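Local atomic coordinates of siroheme decarboxylase (PDB entry 4CH7), a protein that catalyses the decarboxylation of siroheme to 12,18-didecarboxysiroheme, with release of carbon dioxide, on the pathway to heme d1. Residues E79-F84 with F101-T106; L107-E112 with E322-W327; F271-F276 with K302-F307. All coordinates share one frame; numbering follows the deposited sequence.

Contact 1: residues E79-F84 with F101-T106; sequences EEVANF and FNLWFT
L103 pushes its forked end against the helix of E79-F84, one methyl overlapping V81 and the other lying near A82. The tighter touch is L103 CD2 on V81 CG1 at 3.7 Å, where the two side chains cross at a slant. CD2 also comes within 4.2 Å of A82 CA, so this branch meets backbone as well as side chain, while L103 CD1 sits at a looser 4.3 Å from A82 CB. Extension away from its own backbone N (chi1 -168°) carries the leucine off the strand and onto the helix.

This is helix-on-sheet packing in the ferredoxin-like fold of an AsnC-type domain. Helix 75-87 links strands 65-71 and 91-97 and lies on the sheet, where strand 103-109, running between those two, supplies L103. The strand starts with a classic beta bulge, N102 and L103 both facing F71. Beside the bulge, W104 NE1 donates to F101 O at 2.8 Å, the oxygen lying close to the indole plane although the donor stands above the carbonyl plane. V85, one turn on, extends the helix surface over L103 and F105.

Between these two segments the contact is all carbon on carbon, buried and apolar, with no hydrogen bond or charge pair, so it depends on shape and not on polar direction.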
loop_
_atom_site.group_PDB
_atom_site.type_symbol
_atom_site.label_atom_id
_atom_site.label_comp_id
_atom_site.label_asym_id
_atom_site.label_seq_id
_atom_site.Cartn_x
_atom_site.Cartn_y
_atom_site.Cartn_z
ATOM N N GLU A 79 -3.798 23.613 0.524
ATOM C CA GLU A 79 -3.779 23.123 1.901
ATOM C C GLU A 79 -5.164 22.723 2.402
ATOM O O GLU A 79 -5.328 21.651 2.983
ATOM C CB GLU A 79 -3.153 24.151 2.847
ATOM C CG GLU A 79 -1.632 24.168 2.841
ATOM C CD GLU A 79 -1.054 24.532 4.193
ATOM O OE1 GLU A 79 -1.139 23.700 5.120
ATOM O OE2 GLU A 79 -0.512 25.648 4.329
ATOM N N GLU A 80 -6.152 23.589 2.186
ATOM C CA GLU A 80 -7.534 23.303 2.566
ATOM C C GLU A 80 -8.014 21.974 1.984
ATOM O O GLU A 80 -8.568 21.133 2.695
ATOM C CB GLU A 80 -8.452 24.435 2.105
ATOM C CG GLU A 80 -9.934 24.137 2.258
ATOM C CD GLU A 80 -10.809 25.298 1.827
ATOM O OE1 GLU A 80 -10.259 26.314 1.350
ATOM O OE2 GLU A 80 -12.045 25.195 1.967
ATOM N N VAL A 81 -7.791 21.795 0.685
ATOM C CA VAL A 81 -8.167 20.567 -0.009
ATOM C C VAL A 81 -7.390 19.363 0.527
ATOM O O VAL A 81 -7.956 18.289 0.727
ATOM C CB VAL A 81 -7.955 20.701 -1.533
ATOM C CG1 VAL A 81 -8.117 19.360 -2.225
ATOM C CG2 VAL A 81 -8.929 21.709 -2.115
ATOM N N ALA A 82 -6.097 19.555 0.770
ATOM C CA ALA A 82 -5.231 18.486 1.263
ATOM C C ALA A 82 -5.718 17.915 2.593
ATOM O O ALA A 82 -5.737 16.697 2.784
ATOM C CB ALA A 82 -3.804 18.985 1.395
ATOM N N ASN A 83 -6.101 18.800 3.509
ATOM C CA ASN A 83 -6.603 18.385 4.813
ATOM C C ASN A 83 -7.952 17.674 4.708
ATOM O O ASN A 83 -8.265 16.799 5.514
ATOM C CB ASN A 83 -6.704 19.583 5.760
ATOM C CG ASN A 83 -5.460 20.450 5.736
ATOM O OD1 ASN A 83 -4.373 20.011 6.110
ATOM N ND2 ASN A 83 -5.615 21.691 5.297
ATOM N N PHE A 84 -8.751 18.060 3.718
ATOM C CA PHE A 84 -10.009 17.374 3.445
ATOM C C PHE A 84 -9.733 15.934 3.021
ATOM O O PHE A 84 -10.388 15.001 3.485
ATOM C CB PHE A 84 -10.797 18.097 2.350
ATOM C CG PHE A 84 -12.015 17.346 1.888
ATOM C CD1 PHE A 84 -13.204 17.422 2.601
ATOM C CD2 PHE A 84 -11.972 16.558 0.746
ATOM C CE1 PHE A 84 -14.330 16.728 2.183
ATOM C CE2 PHE A 84 -13.092 15.862 0.319
ATOM C CZ PHE A 84 -14.273 15.946 1.040
ATOM N N PHE A 101 -1.680 18.730 -12.282
ATOM C CA PHE A 101 -2.337 18.079 -11.158
ATOM C C PHE A 101 -1.342 18.069 -10.004
ATOM O O PHE A 101 -0.369 17.313 -10.017
ATOM C CB PHE A 101 -2.773 16.659 -11.524
ATOM C CG PHE A 101 -3.820 16.606 -12.603
ATOM C CD1 PHE A 101 -5.168 16.703 -12.283
ATOM C CD2 PHE A 101 -3.458 16.456 -13.934
ATOM C CE1 PHE A 101 -6.139 16.654 -13.273
ATOM C CE2 PHE A 101 -4.420 16.405 -14.931
ATOM C CZ PHE A 101 -5.764 16.506 -14.600
ATOM N N ASN A 102 -1.583 18.924 -9.015
ATOM C CA ASN A 102 -0.614 19.174 -7.951
ATOM C C ASN A 102 -0.907 18.428 -6.651
ATOM O O ASN A 102 -0.138 18.523 -5.693
ATOM C CB ASN A 102 -0.526 20.675 -7.671
ATOM C CG ASN A 102 -1.890 21.304 -7.478
ATOM O OD1 ASN A 102 -2.874 20.866 -8.073
ATOM N ND2 ASN A 102 -1.957 22.339 -6.649
ATOM N N LEU A 103 -2.020 17.702 -6.610
ATOM C CA LEU A 103 -2.350 16.909 -5.430
ATOM C C LEU A 103 -2.621 15.455 -5.805
ATOM O O LEU A 103 -3.587 15.156 -6.508
ATOM C CB LEU A 103 -3.546 17.501 -4.679
ATOM C CG LEU A 103 -3.773 16.896 -3.294
ATOM C CD1 LEU A 103 -2.655 17.317 -2.350
ATOM C CD2 LEU A 103 -5.123 17.278 -2.730
ATOM N N TRP A 104 -1.765 14.558 -5.324
ATOM C CA TRP A 104 -1.881 13.138 -5.625
ATOM C C TRP A 104 -2.055 12.323 -4.356
ATOM O O TRP A 104 -1.236 12.406 -3.437
ATOM C CB TRP A 104 -0.637 12.659 -6.367
ATOM C CG TRP A 104 -0.550 13.173 -7.766
ATOM C CD1 TRP A 104 -0.269 14.447 -8.158
ATOM C CD2 TRP A 104 -0.737 12.414 -8.968
ATOM N NE1 TRP A 104 -0.276 14.531 -9.532
ATOM C CE2 TRP A 104 -0.560 13.293 -10.051
ATOM C CE3 TRP A 104 -1.038 11.075 -9.230
ATOM C CZ2 TRP A 104 -0.677 12.873 -11.382
ATOM C CZ3 TRP A 104 -1.152 10.661 -10.547
ATOM C CH2 TRP A 104 -0.971 11.554 -11.606
ATOM N N PHE A 105 -3.122 11.533 -4.306
ATOM C CA PHE A 105 -3.328 10.638 -3.178
ATOM C C PHE A 105 -3.782 9.249 -3.606
ATOM O O PHE A 105 -4.341 9.061 -4.690
ATOM C CB PHE A 105 -4.283 11.246 -2.141
ATOM C CG PHE A 105 -5.654 11.550 -2.667
ATOM C CD1 PHE A 105 -5.915 12.755 -3.305
ATOM C CD2 PHE A 105 -6.691 10.645 -2.493
ATOM C CE1 PHE A 105 -7.181 13.044 -3.782
ATOM C CE2 PHE A 105 -7.961 10.924 -2.963
ATOM C CZ PHE A 105 -8.208 12.127 -3.607
ATOM N N THR A 106 -3.511 8.273 -2.748
ATOM C CA THR A 106 -3.961 6.909 -2.974
ATOM C C THR A 106 -5.259 6.691 -2.214
ATOM O O THR A 106 -5.314 6.884 -0.998
ATOM C CB THR A 106 -2.913 5.883 -2.516
ATOM O OG1 THR A 106 -1.720 6.034 -3.297
ATOM C CG2 THR A 106 -3.448 4.466 -2.677
#

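Contact 2: residues L107-E112 with E322-W327; sequences LAVPPE and EEFERW
An apolar helix-to-strand contact, centred on one phenylalanine, joins the C-terminal helix to the end of a barrel strand: F324, near the start of helix 323-335, packs on V109 and P110, where strand 103-109 runs out. The strand belongs to the ferredoxin-like fold of the first AsnC-type domain, whereas the helix follows the last strand of the second, so the chain returns over some 210 residues to pack against its first half.

P110 makes the closest approach. Its ring edge formed by CG and CD lies over one face of the phenyl: CD stands 3.8 Å from the centroid of the F324 ring and only 16° off the ring normal, a CH-pi contact, and P110 CG reaches F324 CD2 at 3.6 Å. The phenyl gets there because its CG lies anti to the backbone N (chi1 179°), which sends the ring straight out from the helix toward the strand. At the CZ end of the ring both V109 methyls come in from the same side as P110, CG2 4.0 Å and CG1 4.2 Å from F324 CZ. The approach of V109 is oblique, neither on the face nor at the edge.

No hydrogen bond ties the two segments; proline has no N-H to give, and its contribution here is entirely through carbon. C88 touches both F324 and W327 and Y64 packs on P110; the phenylalanine is buried.

The other face of the F324 ring is turned to W327, one helical turn on, whose CE3 lies 4.2 Å above the phenyl plane toward its rim. The edge of that indole meets the F324 backbone, with W327 CE3 3.9 Å from F324 O.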
loop_
_atom_site.group_PDB
_atom_site.type_symbol
_atom_site.label_atom_id
_atom_site.label_comp_id
_atom_site.label_asym_id
_atom_site.label_seq_id
_atom_site.Cartn_x
_atom_site.Cartn_y
_atom_site.Cartn_z
ATOM N N LEU A 107 -6.307 6.310 -2.938
ATOM C CA LEU A 107 -7.604 6.066 -2.323
ATOM C C LEU A 107 -7.964 4.594 -2.401
ATOM O O LEU A 107 -7.848 3.979 -3.460
ATOM C CB LEU A 107 -8.693 6.898 -3.005
ATOM C CG LEU A 107 -10.135 6.635 -2.559
ATOM C CD1 LEU A 107 -10.298 6.929 -1.079
ATOM C CD2 LEU A 107 -11.111 7.459 -3.377
ATOM N N ALA A 108 -8.388 4.033 -1.273
ATOM C CA ALA A 108 -8.897 2.666 -1.239
ATOM C C ALA A 108 -10.316 2.677 -0.686
ATOM O O ALA A 108 -10.563 3.234 0.384
ATOM C CB ALA A 108 -8.006 1.785 -0.388
ATOM N N VAL A 109 -11.245 2.062 -1.412
ATOM C CA VAL A 109 -12.648 2.062 -1.012
ATOM C C VAL A 109 -13.133 0.644 -0.716
ATOM O O VAL A 109 -12.963 -0.255 -1.541
ATOM C CB VAL A 109 -13.540 2.708 -2.097
ATOM C CG1 VAL A 109 -15.011 2.561 -1.743
ATOM C CG2 VAL A 109 -13.181 4.176 -2.277
ATOM N N PRO A 110 -13.732 0.438 0.471
ATOM C CA PRO A 110 -14.321 -0.858 0.828
ATOM C C PRO A 110 -15.466 -1.213 -0.111
ATOM O O PRO A 110 -16.092 -0.308 -0.661
ATOM C CB PRO A 110 -14.855 -0.621 2.248
ATOM C CG PRO A 110 -15.023 0.869 2.361
ATOM C CD PRO A 110 -13.902 1.438 1.541
ATOM N N PRO A 111 -15.732 -2.517 -0.301
ATOM C CA PRO A 111 -16.827 -2.935 -1.183
ATOM C C PRO A 111 -18.190 -2.650 -0.555
ATOM O O PRO A 111 -18.268 -2.490 0.662
ATOM C CB PRO A 111 -16.611 -4.445 -1.305
ATOM C CG PRO A 111 -15.939 -4.832 -0.020
ATOM C CD PRO A 111 -15.034 -3.670 0.301
ATOM N N GLU A 112 -19.234 -2.581 -1.377
ATOM C CA GLU A 112 -20.602 -2.335 -0.905
ATOM C C GLU A 112 -20.793 -1.078 -0.048
ATOM O O GLU A 112 -21.393 -1.143 1.028
ATOM C CB GLU A 112 -21.157 -3.552 -0.156
ATOM C CG GLU A 112 -21.793 -4.607 -1.048
ATOM C CD GLU A 112 -20.876 -5.783 -1.308
ATOM O OE1 GLU A 112 -20.102 -6.149 -0.399
ATOM O OE2 GLU A 112 -20.930 -6.342 -2.422
ATOM N N GLU A 322 -15.403 0.848 10.580
ATOM C CA GLU A 322 -16.675 1.507 10.309
ATOM C C GLU A 322 -16.480 2.980 9.976
ATOM O O GLU A 322 -17.419 3.662 9.562
ATOM C CB GLU A 322 -17.602 1.374 11.516
ATOM C CG GLU A 322 -17.905 -0.059 11.910
ATOM C CD GLU A 322 -18.384 -0.174 13.340
ATOM O OE1 GLU A 322 -18.161 0.776 14.120
ATOM O OE2 GLU A 322 -18.982 -1.215 13.684
ATOM N N GLU A 323 -15.255 3.462 10.152
ATOM C CA GLU A 323 -14.974 4.891 10.053
ATOM C C GLU A 323 -15.002 5.472 8.633
ATOM O O GLU A 323 -15.174 6.679 8.472
ATOM C CB GLU A 323 -13.657 5.241 10.760
ATOM C CG GLU A 323 -12.423 4.587 10.170
ATOM C CD GLU A 323 -11.152 4.976 10.902
ATOM O OE1 GLU A 323 -11.202 5.905 11.738
ATOM O OE2 GLU A 323 -10.104 4.348 10.642
ATOM N N PHE A 324 -14.841 4.638 7.607
ATOM C CA PHE A 324 -14.953 5.136 6.237
ATOM C C PHE A 324 -16.397 5.477 5.912
ATOM O O PHE A 324 -16.697 6.573 5.439
ATOM C CB PHE A 324 -14.431 4.131 5.206
ATOM C CG PHE A 324 -14.554 4.617 3.782
ATOM C CD1 PHE A 324 -13.541 5.373 3.207
ATOM C CD2 PHE A 324 -15.689 4.337 3.024
ATOM C CE1 PHE A 324 -13.650 5.835 1.902
ATOM C CE2 PHE A 324 -15.807 4.799 1.721
ATOM C CZ PHE A 324 -14.784 5.548 1.160
ATOM N N GLU A 325 -17.282 4.512 6.143
ATOM C CA GLU A 325 -18.704 4.678 5.878
ATOM C C GLU A 325 -19.243 5.899 6.613
ATOM O O GLU A 325 -19.928 6.735 6.024
ATOM C CB GLU A 325 -19.469 3.421 6.298
ATOM C CG GLU A 325 -20.978 3.517 6.133
ATOM C CD GLU A 325 -21.696 2.264 6.596
ATOM O OE1 GLU A 325 -21.302 1.158 6.172
ATOM O OE2 GLU A 325 -22.651 2.386 7.390
ATOM N N ARG A 326 -18.910 6.002 7.896
ATOM C CA ARG A 326 -19.310 7.142 8.711
ATOM C C ARG A 326 -18.755 8.445 8.141
ATOM O O ARG A 326 -19.451 9.461 8.104
ATOM C CB ARG A 326 -18.854 6.948 10.158
ATOM C CG ARG A 326 -19.125 8.137 11.059
ATOM C CD ARG A 326 -18.857 7.807 12.519
ATOM N NE ARG A 326 -17.589 7.108 12.706
ATOM C CZ ARG A 326 -16.397 7.696 12.688
ATOM N NH1 ARG A 326 -16.299 9.001 12.480
ATOM N NH2 ARG A 326 -15.299 6.980 12.874
ATOM N N TRP A 327 -17.505 8.406 7.688
ATOM C CA TRP A 327 -16.917 9.546 6.999
ATOM C C TRP A 327 -17.667 9.829 5.705
ATOM O O TRP A 327 -17.864 10.986 5.333
ATOM C CB TRP A 327 -15.441 9.295 6.683
ATOM C CG TRP A 327 -14.850 10.360 5.807
ATOM C CD1 TRP A 327 -14.287 11.536 6.212
ATOM C CD2 TRP A 327 -14.776 10.353 4.376
ATOM N NE1 TRP A 327 -13.865 12.258 5.120
ATOM C CE2 TRP A 327 -14.154 11.553 3.981
ATOM C CE3 TRP A 327 -15.173 9.447 3.389
ATOM C CZ2 TRP A 327 -13.921 11.869 2.641
ATOM C CZ3 TRP A 327 -14.941 9.762 2.062
ATOM C CH2 TRP A 327 -14.325 10.962 1.702
#

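Contact 3: residues F271-F276 with K302-F307; sequences FRYNLF and KYALLF
The Y273 ring stands edge-on between two neighbours. At one edge, near the ring plane, lies the carbonyl carbon of K302, 4.2 Å from Y273 CE1; at the opposite edge F271 CD2 lies in plane, and there Y273 CD2 sits 3.4 Å above one face of the F271 phenyl, offset toward its rim. The edge of the F271 ring in turn receives F276 CE1.

Toward K302-F307 the tyrosine touches mostly backbone. Y273 CE1 comes within 3.7 Å of Y303 CA, approaching obliquely, and farther out the phenol oxygen settles against a methyl, Y273 OH to A304 CB at 3.9 Å. No hydrogen bond crosses between the segments. With CG anti to the carbonyl carbon and beside the backbone N (chi1 -50°), the ring leans toward K302-F307.

The second AsnC-type domain has the ferredoxin-like fold, and in the closed barrel that the two AsnC-type domains share, strand 233-239 runs between 303-314 and 275-281, Y273 lying in the loop just before the latter. Y273 reaches over strand 233-239, touching V238, which also meets A304. Just beyond the tyrosine, N274 and L275 both face W239 and form a classic beta bulge. An alanine in place of Y273 is likely to open a gap over V238, leaving the A304 methyl and the face of F271 without the ring that now packs on them.

R265 NH1 hydrogen-bonds to both F271 O and Y273 O, pinning the turn that presents the tyrosine. The CB of Y303 points away from F271-F276, and its ring stacks with W239 and touches helix 284-297.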
loop_
_atom_site.group_PDB
_atom_site.type_symbol
_atom_site.label_atom_id
_atom_site.label_comp_id
_atom_site.label_asym_id
_atom_site.label_seq_id
_atom_site.Cartn_x
_atom_site.Cartn_y
_atom_site.Cartn_z
ATOM N N PHE A 271 -4.471 10.768 -19.302
ATOM C CA PHE A 271 -3.113 10.578 -18.794
ATOM C C PHE A 271 -2.402 9.494 -19.603
ATOM O O PHE A 271 -2.622 8.303 -19.382
ATOM C CB PHE A 271 -3.158 10.197 -17.312
ATOM C CG PHE A 271 -1.933 10.598 -16.541
ATOM C CD1 PHE A 271 -1.699 11.930 -16.234
ATOM C CD2 PHE A 271 -1.026 9.643 -16.109
ATOM C CE1 PHE A 271 -0.576 12.306 -15.514
ATOM C CE2 PHE A 271 0.101 10.009 -15.388
ATOM C CZ PHE A 271 0.326 11.343 -15.090
ATOM N N ARG A 272 -1.546 9.913 -20.532
ATOM C CA ARG A 272 -0.924 8.993 -21.487
ATOM C C ARG A 272 0.250 8.177 -20.940
ATOM O O ARG A 272 0.818 7.346 -21.655
ATOM C CB ARG A 272 -0.493 9.741 -22.753
ATOM C CG ARG A 272 -1.407 9.493 -23.947
ATOM C CD ARG A 272 -2.237 10.715 -24.301
ATOM N NE ARG A 272 -1.482 11.685 -25.089
ATOM C CZ ARG A 272 -2.029 12.717 -25.724
ATOM N NH1 ARG A 272 -3.338 12.914 -25.669
ATOM N NH2 ARG A 272 -1.268 13.554 -26.420
ATOM N N TYR A 273 0.609 8.401 -19.681
ATOM C CA TYR A 273 1.717 7.667 -19.077
ATOM C C TYR A 273 1.251 6.325 -18.509
ATOM O O TYR A 273 0.323 6.272 -17.700
ATOM C CB TYR A 273 2.388 8.511 -17.993
ATOM C CG TYR A 273 2.735 9.913 -18.448
ATOM C CD1 TYR A 273 3.857 10.155 -19.227
ATOM C CD2 TYR A 273 1.942 10.993 -18.092
ATOM C CE1 TYR A 273 4.174 11.435 -19.643
ATOM C CE2 TYR A 273 2.250 12.274 -18.499
ATOM C CZ TYR A 273 3.365 12.492 -19.275
ATOM O OH TYR A 273 3.674 13.770 -19.685
ATOM N N ASN A 274 1.903 5.247 -18.937
ATOM C CA ASN A 274 1.530 3.903 -18.510
ATOM C C ASN A 274 2.560 3.250 -17.584
ATOM O O ASN A 274 2.293 2.200 -16.991
ATOM C CB ASN A 274 1.263 3.005 -19.724
ATOM C CG ASN A 274 2.436 2.956 -20.689
ATOM O OD1 ASN A 274 3.237 3.885 -20.757
ATOM N ND2 ASN A 274 2.535 1.870 -21.449
ATOM N N LEU A 275 3.737 3.862 -17.465
ATOM C CA LEU A 275 4.758 3.352 -16.550
ATOM C C LEU A 275 5.107 4.363 -15.464
ATOM O O LEU A 275 5.512 5.490 -15.755
ATOM C CB LEU A 275 6.019 2.921 -17.305
ATOM C CG LEU A 275 7.144 2.345 -16.441
ATOM C CD1 LEU A 275 6.636 1.204 -15.588
ATOM C CD2 LEU A 275 8.297 1.879 -17.301
ATOM N N PHE A 276 4.935 3.948 -14.211
ATOM C CA PHE A 276 5.261 4.786 -13.062
ATOM C C PHE A 276 6.499 4.221 -12.377
ATOM O O PHE A 276 6.605 3.009 -12.180
ATOM C CB PHE A 276 4.101 4.829 -12.061
ATOM C CG PHE A 276 2.892 5.602 -12.537
ATOM C CD1 PHE A 276 2.609 5.747 -13.893
ATOM C CD2 PHE A 276 2.034 6.187 -11.615
ATOM C CE1 PHE A 276 1.493 6.456 -14.322
ATOM C CE2 PHE A 276 0.917 6.900 -12.034
ATOM C CZ PHE A 276 0.647 7.033 -13.390
ATOM N N LYS A 302 8.813 10.798 -24.021
ATOM C CA LYS A 302 7.562 11.143 -23.359
ATOM C C LYS A 302 7.585 10.725 -21.898
ATOM O O LYS A 302 7.363 9.555 -21.573
ATOM C CB LYS A 302 6.381 10.488 -24.070
ATOM C CG LYS A 302 6.346 10.766 -25.555
ATOM C CD LYS A 302 4.993 10.420 -26.129
ATOM C CE LYS A 302 4.982 10.574 -27.633
ATOM N NZ LYS A 302 5.301 11.964 -28.058
ATOM N N TYR A 303 7.854 11.688 -21.021
ATOM C CA TYR A 303 7.871 11.435 -19.587
ATOM C C TYR A 303 7.748 12.728 -18.794
ATOM O O TYR A 303 7.834 13.823 -19.353
ATOM C CB TYR A 303 9.140 10.685 -19.176
ATOM C CG TYR A 303 10.383 11.541 -19.079
ATOM C CD1 TYR A 303 11.143 11.827 -20.204
ATOM C CD2 TYR A 303 10.808 12.044 -17.855
ATOM C CE1 TYR A 303 12.284 12.600 -20.114
ATOM C CE2 TYR A 303 11.946 12.817 -17.757
ATOM C CZ TYR A 303 12.679 13.092 -18.888
ATOM O OH TYR A 303 13.814 13.862 -18.791
ATOM N N ALA A 304 7.547 12.590 -17.487
ATOM C CA ALA A 304 7.433 13.740 -16.601
ATOM C C ALA A 304 7.906 13.377 -15.203
ATOM O O ALA A 304 7.718 12.246 -14.748
ATOM C CB ALA A 304 6.000 14.239 -16.559
ATOM N N LEU A 305 8.523 14.338 -14.524
ATOM C CA LEU A 305 8.974 14.129 -13.155
ATOM C C LEU A 305 8.075 14.878 -12.180
ATOM O O LEU A 305 8.106 16.110 -12.109
ATOM C CB LEU A 305 10.432 14.569 -12.990
ATOM C CG LEU A 305 11.460 13.768 -13.791
ATOM C CD1 LEU A 305 12.877 14.258 -13.523
ATOM C CD2 LEU A 305 11.339 12.290 -13.480
ATOM N N LEU A 306 7.267 14.128 -11.438
ATOM C CA LEU A 306 6.356 14.720 -10.469
ATOM C C LEU A 306 6.973 14.654 -9.076
ATOM O O LEU A 306 6.758 13.694 -8.333
ATOM C CB LEU A 306 4.992 14.020 -10.497
ATOM C CG LEU A 306 4.075 14.287 -11.699
ATOM C CD1 LEU A 306 4.547 13.565 -12.952
ATOM C CD2 LEU A 306 2.642 13.904 -11.376
ATOM N N PHE A 307 7.743 15.682 -8.731
ATOM C CA PHE A 307 8.451 15.720 -7.457
ATOM C C PHE A 307 7.509 15.894 -6.273
ATOM O O PHE A 307 6.590 16.710 -6.314
ATOM C CB PHE A 307 9.489 16.845 -7.456
ATOM C CG PHE A 307 10.634 16.617 -8.404
ATOM C CD1 PHE A 307 11.767 15.937 -7.987
ATOM C CD2 PHE A 307 10.580 17.091 -9.709
ATOM C CE1 PHE A 307 12.829 15.723 -8.854
ATOM C CE2 PHE A 307 11.638 16.883 -10.583
ATOM C CZ PHE A 307 12.763 16.197 -10.153
#

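Contacts 1 and 2 follow one another along strand 103-109, their centres 18 Å apart, helix 75-87 meeting its start and the C-terminal helix its end. Contact 3 belongs to the second AsnC-type domain, which closes the same barrel with the first. Contacts 1 and 3 meet directly: W104 of the first domain packs by CZ2 on L306 CD2 at 3.5 Å and by CH2 on F271 CZ at 3.7 Å. Contacts 2 and 3 do not touch, being about 12 Å apart at their nearest atoms. H93, inferred to be an active-site residue, lies about 10 Å from L103 and 9 Å from A108 between side chains, whereas contact 3 lies away from it.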